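Local coordinates for protein folylpolyglutamate synthase (FolC) (Helicobacter pylori, PDB 6K8C) that probably adds glutamate to dihydropteroate and lengthens the polyglutamate tail of tetrahydrofolates, using ATP, in folate biosynthesis, at residues 83-88 and 282-287; 183-188 and 199-204; 273-278 and 294-299. One frame throughout, in Å; residues are numbered along the deposited sequence.

Contact 1: residues 83-88 and 282-287; sequences HVFEFR and ILIDVG
Val84 and Phe85, in a loop of the Mur ligase middle domain, meet Val286 and Ile284, in the segment of strand 282-285 and the residues that follow in the glutamate ligase domain, so this is an apolar interdomain contact of the Mur ligase fold. The valines cross at an oblique angle through single methyls, Val84 CG2 lying 3.6 Å from Val286 CG1; each of these methyls is anti to its own carbonyl carbon. The second pair approaches from opposite directions: Ile284 extends through chi2 (-163°) and sets CD1 at the ring edge of Phe85, near the ring plane and 4.1 Å from Phe85 CE1. Val84 CG1 packs over the face of the same ring, 3.4 Å above its centre. The carboxylate of Glu89 accepts from three successive backbone N-H groups of the loop, OE1 from Val84 and OE2 from Phe85 and Glu86. Helix 379-390 packs against both pairs, with Phe379 on the two valines, Ala382 on Ile284 and Tyr386 edge-to-face with Phe85. Asp285 turns its CB away from the loop and makes an Asx turn, in which Gly287 N donates to Asp285 OD1 over 2.7 Å, on the anti side and 25° out of the carboxylate plane.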
loop_
_atom_site.group_PDB
_atom_site.type_symbol
_atom_site.label_atom_id
_atom_site.label_comp_id
_atom_site.label_asym_id
_atom_site.label_seq_id
_atom_site.Cartn_x
_atom_site.Cartn_y
_atom_site.Cartn_z
ATOM N N HIS A 83 -4.326 -6.117 2.741
ATOM C CA HIS A 83 -3.340 -6.784 3.572
ATOM C C HIS A 83 -2.821 -8.018 2.849
ATOM O O HIS A 83 -3.439 -8.521 1.908
ATOM C CB HIS A 83 -3.917 -7.155 4.948
ATOM C CG HIS A 83 -5.057 -8.123 4.894
ATOM N ND1 HIS A 83 -6.375 -7.724 4.958
ATOM C CD2 HIS A 83 -5.077 -9.475 4.814
ATOM C CE1 HIS A 83 -7.158 -8.788 4.903
ATOM N NE2 HIS A 83 -6.394 -9.863 4.818
ATOM N N VAL A 84 -1.656 -8.487 3.286
ATOM C CA VAL A 84 -1.031 -9.660 2.686
ATOM C C VAL A 84 -1.456 -10.913 3.438
ATOM O O VAL A 84 -2.032 -11.837 2.853
ATOM C CB VAL A 84 0.502 -9.536 2.679
ATOM C CG1 VAL A 84 1.122 -10.784 2.066
ATOM C CG2 VAL A 84 0.932 -8.285 1.928
ATOM N N PHE A 85 -1.161 -10.954 4.734
ATOM C CA PHE A 85 -1.401 -12.127 5.561
ATOM C C PHE A 85 -2.543 -11.938 6.546
ATOM O O PHE A 85 -3.430 -12.790 6.619
ATOM C CB PHE A 85 -0.125 -12.509 6.327
ATOM C CG PHE A 85 1.094 -12.631 5.451
ATOM C CD1 PHE A 85 1.244 -13.712 4.595
ATOM C CD2 PHE A 85 2.089 -11.668 5.488
ATOM C CE1 PHE A 85 2.366 -13.829 3.790
ATOM C CE2 PHE A 85 3.215 -11.781 4.684
ATOM C CZ PHE A 85 3.350 -12.864 3.833
ATOM N N GLU A 86 -2.545 -10.846 7.313
ATOM C CA GLU A 86 -3.551 -10.624 8.345
ATOM C C GLU A 86 -4.179 -9.252 8.181
ATOM O O GLU A 86 -3.519 -8.295 7.766
ATOM C CB GLU A 86 -2.974 -10.714 9.767
ATOM C CG GLU A 86 -2.133 -11.932 10.066
ATOM C CD GLU A 86 -1.241 -11.712 11.271
ATOM O OE1 GLU A 86 -1.729 -11.146 12.273
ATOM O OE2 GLU A 86 -0.055 -12.093 11.216
ATOM N N PHE A 87 -5.460 -9.167 8.554
ATOM C CA PHE A 87 -6.199 -7.906 8.505
ATOM C C PHE A 87 -5.510 -6.806 9.307
ATOM O O PHE A 87 -5.536 -5.634 8.914
ATOM C CB PHE A 87 -7.627 -8.128 9.030
ATOM C CG PHE A 87 -8.480 -6.881 9.047
ATOM C CD1 PHE A 87 -9.040 -6.391 7.878
ATOM C CD2 PHE A 87 -8.734 -6.213 10.234
ATOM C CE1 PHE A 87 -9.830 -5.252 7.886
ATOM C CE2 PHE A 87 -9.527 -5.070 10.252
ATOM C CZ PHE A 87 -10.073 -4.589 9.075
ATOM N N ARG A 88 -4.899 -7.153 10.444
ATOM C CA ARG A 88 -4.368 -6.098 11.304
ATOM C C ARG A 88 -3.147 -5.399 10.713
ATOM O O ARG A 88 -2.729 -4.375 11.263
ATOM C CB ARG A 88 -4.033 -6.646 12.693
ATOM C CG ARG A 88 -2.852 -7.589 12.741
ATOM C CD ARG A 88 -2.836 -8.328 14.072
ATOM N NE ARG A 88 -1.600 -9.078 14.265
ATOM C CZ ARG A 88 -0.680 -8.779 15.174
ATOM N NH1 ARG A 88 0.414 -9.519 15.275
ATOM N NH2 ARG A 88 -0.854 -7.743 15.984
ATOM N N ILE A 282 11.009 -19.653 0.808
ATOM C CA ILE A 282 9.940 -18.917 0.137
ATOM C C ILE A 282 10.142 -17.424 0.377
ATOM O O ILE A 282 10.058 -16.953 1.519
ATOM C CB ILE A 282 8.545 -19.360 0.594
ATOM C CG1 ILE A 282 8.325 -20.843 0.284
ATOM C CG2 ILE A 282 7.468 -18.543 -0.112
ATOM C CD1 ILE A 282 7.056 -21.392 0.900
ATOM N N LEU A 283 10.415 -16.689 -0.695
ATOM C CA LEU A 283 10.429 -15.236 -0.701
ATOM C C LEU A 283 9.120 -14.747 -1.311
ATOM O O LEU A 283 8.661 -15.285 -2.323
ATOM C CB LEU A 283 11.638 -14.727 -1.500
ATOM C CG LEU A 283 11.941 -13.231 -1.613
ATOM C CD1 LEU A 283 12.358 -12.648 -0.264
ATOM C CD2 LEU A 283 13.032 -13.020 -2.650
ATOM N N ILE A 284 8.507 -13.740 -0.685
ATOM C CA ILE A 284 7.192 -13.248 -1.083
ATOM C C ILE A 284 7.270 -11.745 -1.321
ATOM O O ILE A 284 7.870 -11.013 -0.527
ATOM C CB ILE A 284 6.119 -13.566 -0.018
ATOM C CG1 ILE A 284 5.814 -15.063 0.006
ATOM C CG2 ILE A 284 4.843 -12.785 -0.292
ATOM C CD1 ILE A 284 4.510 -15.406 0.707
ATOM N N ASP A 285 6.648 -11.283 -2.404
ATOM C CA ASP A 285 6.620 -9.857 -2.702
ATOM C C ASP A 285 5.363 -9.536 -3.493
ATOM O O ASP A 285 5.061 -10.208 -4.484
ATOM C CB ASP A 285 7.871 -9.426 -3.475
ATOM C CG ASP A 285 8.009 -7.918 -3.553
ATOM O OD1 ASP A 285 7.274 -7.300 -4.351
ATOM O OD2 ASP A 285 8.842 -7.357 -2.811
ATOM N N VAL A 286 4.636 -8.502 -3.050
ATOM C CA VAL A 286 3.365 -8.142 -3.668
ATOM C C VAL A 286 3.525 -7.219 -4.869
ATOM O O VAL A 286 2.516 -6.783 -5.437
ATOM C CB VAL A 286 2.431 -7.468 -2.647
ATOM C CG1 VAL A 286 2.089 -8.441 -1.529
ATOM C CG2 VAL A 286 3.086 -6.209 -2.085
ATOM N N GLY A 287 4.751 -6.907 -5.274
ATOM C CA GLY A 287 4.950 -5.944 -6.340
ATOM C C GLY A 287 4.729 -6.517 -7.730
ATOM O O GLY A 287 4.529 -7.715 -7.927
#

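Contact 2: residues 183-188 and 199-204; sequences TKLKAM and ELVLNA
Leu185 carries this contact alone from the first segment, meeting Val201 and Ala204 on the neighbouring helix. Before it, Thr183 turns its OG1 back to the carbonyl O of Ile180 within helix 177-185, and Lys184 runs instead over the loop residues Thr55 and Ile165. At Leu185 the CB points toward helix 199-211. Its CG is anti to the carbonyl carbon (chi1 -67°) and chi2 is extended (160°), which carries CD1 out as the touching atom. That methyl makes two apolar contacts, Leu185 CD1 lying 4.2 Å from Ala204 CB and 4.3 Å from Val201 CG1. It also comes into van der Waals contact with the backbone, Leu185 CD1 to Val201 O being 3.9 Å. Together the segments bury 106 Å². The nearest CA pair, Leu185 and Ala204, is 7.9 Å apart, spanned by the leucine side chain. Lys186 NZ hydrogen-bonds to Gln182 OE1, while Ala187 gives its O to Lys157 NZ. Met188 N bonds to Leu185 O at 3.0 Å, closing a type I beta turn from Leu185 to Met188, and the Met188 side chain goes on to Ile208 and Phe162. Helices 177-185 and 199-211 flank strand 191-194 in sequence, and the parallel strands 159-162, 191-194 and 215-218 are adjacent: two successive beta-alpha-beta crossovers of the P-loop NTPase-type middle domain, their helices packed side by side.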
loop_
_atom_site.group_PDB
_atom_site.type_symbol
_atom_site.label_atom_id
_atom_site.label_comp_id
_atom_site.label_asym_id
_atom_site.label_seq_id
_atom_site.Cartn_x
_atom_site.Cartn_y
_atom_site.Cartn_z
ATOM N N THR A 183 -10.650 11.951 -10.782
ATOM C CA THR A 183 -11.310 11.465 -9.574
ATOM C C THR A 183 -10.392 11.556 -8.361
ATOM O O THR A 183 -10.842 11.884 -7.256
ATOM C CB THR A 183 -11.791 10.028 -9.777
ATOM O OG1 THR A 183 -10.673 9.130 -9.723
ATOM C CG2 THR A 183 -12.480 9.887 -11.124
ATOM N N LYS A 184 -9.100 11.272 -8.546
ATOM C CA LYS A 184 -8.159 11.344 -7.434
ATOM C C LYS A 184 -7.906 12.787 -7.012
ATOM O O LYS A 184 -7.894 13.099 -5.816
ATOM C CB LYS A 184 -6.845 10.659 -7.816
ATOM C CG LYS A 184 -6.975 9.171 -8.107
ATOM C CD LYS A 184 -5.614 8.495 -8.163
ATOM C CE LYS A 184 -5.735 7.010 -8.497
ATOM N NZ LYS A 184 -6.346 6.236 -7.388
ATOM N N LEU A 185 -7.716 13.683 -7.978
ATOM C CA LEU A 185 -7.286 15.039 -7.673
ATOM C C LEU A 185 -8.424 15.950 -7.234
ATOM O O LEU A 185 -8.163 16.966 -6.581
ATOM C CB LEU A 185 -6.586 15.649 -8.891
ATOM C CG LEU A 185 -5.251 15.000 -9.256
ATOM C CD1 LEU A 185 -4.879 15.313 -10.700
ATOM C CD2 LEU A 185 -4.161 15.456 -8.300
ATOM N N LYS A 186 -9.673 15.617 -7.572
ATOM C CA LYS A 186 -10.778 16.530 -7.287
ATOM C C LYS A 186 -10.965 16.753 -5.793
ATOM O O LYS A 186 -11.418 17.827 -5.380
ATOM C CB LYS A 186 -12.072 16.004 -7.909
ATOM C CG LYS A 186 -12.361 16.581 -9.284
ATOM C CD LYS A 186 -13.562 15.915 -9.934
ATOM C CE LYS A 186 -13.768 16.439 -11.346
ATOM N NZ LYS A 186 -13.568 15.376 -12.369
ATOM N N ALA A 187 -10.621 15.765 -4.971
ATOM C CA ALA A 187 -10.774 15.869 -3.529
ATOM C C ALA A 187 -9.551 16.470 -2.842
ATOM O O ALA A 187 -9.419 16.349 -1.618
ATOM C CB ALA A 187 -11.091 14.497 -2.936
ATOM N N MET A 188 -8.656 17.112 -3.594
ATOM C CA MET A 188 -7.526 17.781 -2.969
ATOM C C MET A 188 -8.018 18.918 -2.082
ATOM O O MET A 188 -8.994 19.603 -2.402
ATOM C CB MET A 188 -6.545 18.300 -4.032
ATOM C CG MET A 188 -6.826 19.699 -4.557
ATOM S SD MET A 188 -5.499 20.412 -5.565
ATOM C CE MET A 188 -5.289 19.181 -6.851
ATOM N N GLU A 199 2.632 14.304 -17.707
ATOM C CA GLU A 199 2.378 15.710 -18.012
ATOM C C GLU A 199 0.898 16.067 -17.879
ATOM O O GLU A 199 0.551 17.101 -17.299
ATOM C CB GLU A 199 2.887 16.033 -19.418
ATOM C CG GLU A 199 2.617 17.459 -19.860
ATOM C CD GLU A 199 2.856 17.653 -21.345
ATOM O OE1 GLU A 199 3.439 16.744 -21.974
ATOM O OE2 GLU A 199 2.461 18.709 -21.880
ATOM N N LEU A 200 0.006 15.234 -18.424
ATOM C CA LEU A 200 -1.417 15.551 -18.336
ATOM C C LEU A 200 -1.911 15.529 -16.893
ATOM O O LEU A 200 -2.809 16.298 -16.537
ATOM C CB LEU A 200 -2.240 14.591 -19.204
ATOM C CG LEU A 200 -2.459 13.131 -18.802
ATOM C CD1 LEU A 200 -3.773 12.959 -18.047
ATOM C CD2 LEU A 200 -2.438 12.247 -20.041
ATOM N N VAL A 201 -1.332 14.668 -16.051
ATOM C CA VAL A 201 -1.762 14.596 -14.658
ATOM C C VAL A 201 -1.321 15.841 -13.897
ATOM O O VAL A 201 -2.096 16.417 -13.125
ATOM C CB VAL A 201 -1.238 13.305 -14.002
ATOM C CG1 VAL A 201 -1.584 13.269 -12.509
ATOM C CG2 VAL A 201 -1.811 12.081 -14.713
ATOM N N LEU A 202 -0.077 16.281 -14.104
ATOM C CA LEU A 202 0.375 17.526 -13.489
ATOM C C LEU A 202 -0.473 18.705 -13.951
ATOM O O LEU A 202 -0.841 19.571 -13.146
ATOM C CB LEU A 202 1.854 17.769 -13.809
ATOM C CG LEU A 202 2.484 19.018 -13.182
ATOM C CD1 LEU A 202 2.244 19.080 -11.673
ATOM C CD2 LEU A 202 3.975 19.102 -13.498
ATOM N N ASN A 203 -0.796 18.752 -15.247
ATOM C CA ASN A 203 -1.667 19.801 -15.771
ATOM C C ASN A 203 -3.032 19.766 -15.097
ATOM O O ASN A 203 -3.564 20.805 -14.688
ATOM C CB ASN A 203 -1.821 19.646 -17.287
ATOM C CG ASN A 203 -0.735 20.358 -18.059
ATOM O OD1 ASN A 203 -0.155 21.328 -17.577
ATOM N ND2 ASN A 203 -0.457 19.882 -19.270
ATOM N N ALA A 204 -3.622 18.576 -14.984
ATOM C CA ALA A 204 -4.928 18.461 -14.341
ATOM C C ALA A 204 -4.865 18.907 -12.887
ATOM O O ALA A 204 -5.764 19.609 -12.404
ATOM C CB ALA A 204 -5.439 17.024 -14.443
#

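Contact 3: residues 273-278 and 294-299; sequences GRCELL and KALKEE
Glu299 lies alongside the sulfur of Cys275. Its CB starts 3.7 Å from Cys275 SG, and CG comes tighter still, Glu299 CG to Cys275 SG being 3.3 Å. The bend at chi2 (-88°) then folds the carboxylate back beside the sulfur instead of letting it extend past: Glu299 CD is 3.7 Å from Cys275 SG, and Glu299 OE2 makes a close approach of 3.1 Å to the same SG. Leu296 CD2 meets Cys275 SG from another direction, at 3.9 Å. The two segments belong to the mixed sheet and flanking helices of the Mur ligase glutamate ligase domain: edge strand 276-279 leads through antiparallel strand 282-285 into helix 290-303, which packs back on the sheet and on the residue just before the edge strand. That residue, Cys275, has left-handed helical backbone angles (phi 52°, psi 50°), and its CB points toward the helix. The polar partners of the glutamate tip are an arginine and a water. OE1 forms a salt bridge with Arg302 NE, one turn on in the same helix, whereas Glu299 OE2 accepts from the water O at 3.1 Å. The same water donates its other hydrogen bond to Cys275 O, at 2.8 Å from it.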
loop_
_atom_site.group_PDB
_atom_site.type_symbol
_atom_site.label_atom_id
_atom_site.label_comp_id
_atom_site.label_asym_id
_atom_site.label_seq_id
_atom_site.Cartn_x
_atom_site.Cartn_y
_atom_site.Cartn_z
ATOM N N GLY A 273 5.168 -8.127 3.324
ATOM C CA GLY A 273 4.847 -8.541 1.977
ATOM C C GLY A 273 5.724 -7.945 0.903
ATOM O O GLY A 273 5.433 -8.130 -0.283
ATOM N N ARG A 274 6.776 -7.224 1.277
ATOM C CA ARG A 274 7.747 -6.676 0.337
ATOM C C ARG A 274 9.096 -7.300 0.650
ATOM O O ARG A 274 9.644 -7.073 1.734
ATOM C CB ARG A 274 7.827 -5.148 0.438
ATOM C CG ARG A 274 6.730 -4.402 -0.307
ATOM C CD ARG A 274 5.405 -4.472 0.434
ATOM N NE ARG A 274 4.467 -3.460 -0.039
ATOM C CZ ARG A 274 3.329 -3.148 0.571
ATOM N NH1 ARG A 274 2.978 -3.774 1.687
ATOM N NH2 ARG A 274 2.540 -2.211 0.066
ATOM N N CYS A 275 9.619 -8.094 -0.287
ATOM C CA CYS A 275 10.902 -8.769 -0.109
ATOM C C CYS A 275 10.946 -9.540 1.211
ATOM O O CYS A 275 11.885 -9.424 2.003
ATOM C CB CYS A 275 12.043 -7.760 -0.190
ATOM S SG CYS A 275 13.501 -8.428 -0.937
ATOM N N GLU A 276 9.910 -10.335 1.448
ATOM C CA GLU A 276 9.691 -10.978 2.737
ATOM C C GLU A 276 9.975 -12.472 2.640
ATOM O O GLU A 276 9.407 -13.162 1.788
ATOM C CB GLU A 276 8.261 -10.750 3.219
ATOM C CG GLU A 276 7.962 -11.394 4.571
ATOM C CD GLU A 276 7.048 -10.545 5.424
ATOM O OE1 GLU A 276 6.312 -11.114 6.255
ATOM O OE2 GLU A 276 7.065 -9.305 5.265
ATOM N N LEU A 277 10.851 -12.962 3.510
ATOM C CA LEU A 277 11.141 -14.391 3.597
ATOM C C LEU A 277 10.083 -15.030 4.480
ATOM O O LEU A 277 10.179 -14.989 5.708
ATOM C CB LEU A 277 12.538 -14.625 4.158
ATOM C CG LEU A 277 13.679 -14.985 3.207
ATOM C CD1 LEU A 277 14.891 -15.437 4.002
ATOM C CD2 LEU A 277 13.265 -16.052 2.203
ATOM N N LEU A 278 9.054 -15.612 3.858
ATOM C CA LEU A 278 8.039 -16.330 4.627
ATOM C C LEU A 278 8.630 -17.553 5.312
ATOM O O LEU A 278 8.234 -17.898 6.431
ATOM C CB LEU A 278 6.885 -16.742 3.713
ATOM C CG LEU A 278 5.717 -17.499 4.353
ATOM C CD1 LEU A 278 4.927 -16.586 5.274
ATOM C CD2 LEU A 278 4.813 -18.094 3.286
ATOM N N LYS A 294 13.894 -5.912 -10.476
ATOM C CA LYS A 294 15.345 -5.797 -10.388
ATOM C C LYS A 294 15.821 -5.986 -8.954
ATOM O O LYS A 294 16.816 -6.678 -8.708
ATOM C CB LYS A 294 15.800 -4.444 -10.933
ATOM C CG LYS A 294 15.670 -4.307 -12.438
ATOM C CD LYS A 294 16.068 -2.914 -12.906
ATOM C CE LYS A 294 16.036 -2.811 -14.422
ATOM N NZ LYS A 294 16.123 -1.397 -14.888
ATOM N N ALA A 295 15.116 -5.385 -7.993
ATOM C CA ALA A 295 15.516 -5.506 -6.595
ATOM C C ALA A 295 15.359 -6.936 -6.094
ATOM O O ALA A 295 16.169 -7.412 -5.288
ATOM C CB ALA A 295 14.696 -4.549 -5.735
ATOM N N LEU A 296 14.321 -7.639 -6.550
ATOM C CA LEU A 296 14.140 -9.017 -6.110
ATOM C C LEU A 296 15.179 -9.937 -6.737
ATOM O O LEU A 296 15.653 -10.879 -6.091
ATOM C CB LEU A 296 12.727 -9.487 -6.436
ATOM C CG LEU A 296 11.700 -8.863 -5.490
ATOM C CD1 LEU A 296 10.356 -8.804 -6.153
ATOM C CD2 LEU A 296 11.622 -9.647 -4.189
ATOM N N LYS A 297 15.545 -9.683 -7.995
ATOM C CA LYS A 297 16.647 -10.421 -8.599
ATOM C C LYS A 297 17.905 -10.300 -7.747
ATOM O O LYS A 297 18.581 -11.297 -7.468
ATOM C CB LYS A 297 16.906 -9.912 -10.019
ATOM C CG LYS A 297 18.221 -10.404 -10.618
ATOM C CD LYS A 297 18.178 -10.413 -12.152
ATOM C CE LYS A 297 18.240 -9.006 -12.739
ATOM N NZ LYS A 297 18.291 -9.020 -14.245
ATOM N N GLU A 298 18.223 -9.077 -7.313
ATOM C CA GLU A 298 19.404 -8.867 -6.481
ATOM C C GLU A 298 19.260 -9.571 -5.138
ATOM O O GLU A 298 20.224 -10.149 -4.625
ATOM C CB GLU A 298 19.648 -7.371 -6.278
ATOM C CG GLU A 298 20.230 -6.653 -7.490
ATOM C CD GLU A 298 21.225 -7.504 -8.257
ATOM O OE1 GLU A 298 20.984 -7.774 -9.456
ATOM O OE2 GLU A 298 22.251 -7.900 -7.662
ATOM N N GLU A 299 18.059 -9.540 -4.556
ATOM C CA GLU A 299 17.849 -10.216 -3.281
ATOM C C GLU A 299 17.864 -11.729 -3.439
ATOM O O GLU A 299 18.304 -12.440 -2.529
ATOM C CB GLU A 299 16.539 -9.755 -2.652
ATOM C CG GLU A 299 16.709 -8.516 -1.791
ATOM C CD GLU A 299 17.082 -8.846 -0.361
ATOM O OE1 GLU A 299 18.279 -8.740 -0.027
ATOM O OE2 GLU A 299 16.185 -9.216 0.427
HETATM O O HOH W 1 14.378 -10.703 2.390
#

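Contacts 1 and 3 are close neighbours, their centres 12 Å apart. Their segments alternate along the chain, and strands 276-279 and 282-285 pair in one sheet. Ile284 N of contact 1 lies 2.7 Å from Glu276 O of contact 3, and Asp285 OD2 lies 2.7 Å from Cys275 N, both probable hydrogen bonds. A citrate, probably from the crystallisation liquor, is near Val286 and takes a weak bond from Arg274 NH2, so it lies beside both contacts and may mark a pocket there. Contact 2, inside the middle domain that contact 1 joins to the glutamate ligase domain, is remote, on the opposite side of the chain's centre. Its nearest atoms are about 16 Å from contact 1 and about 14 Å from contact 3.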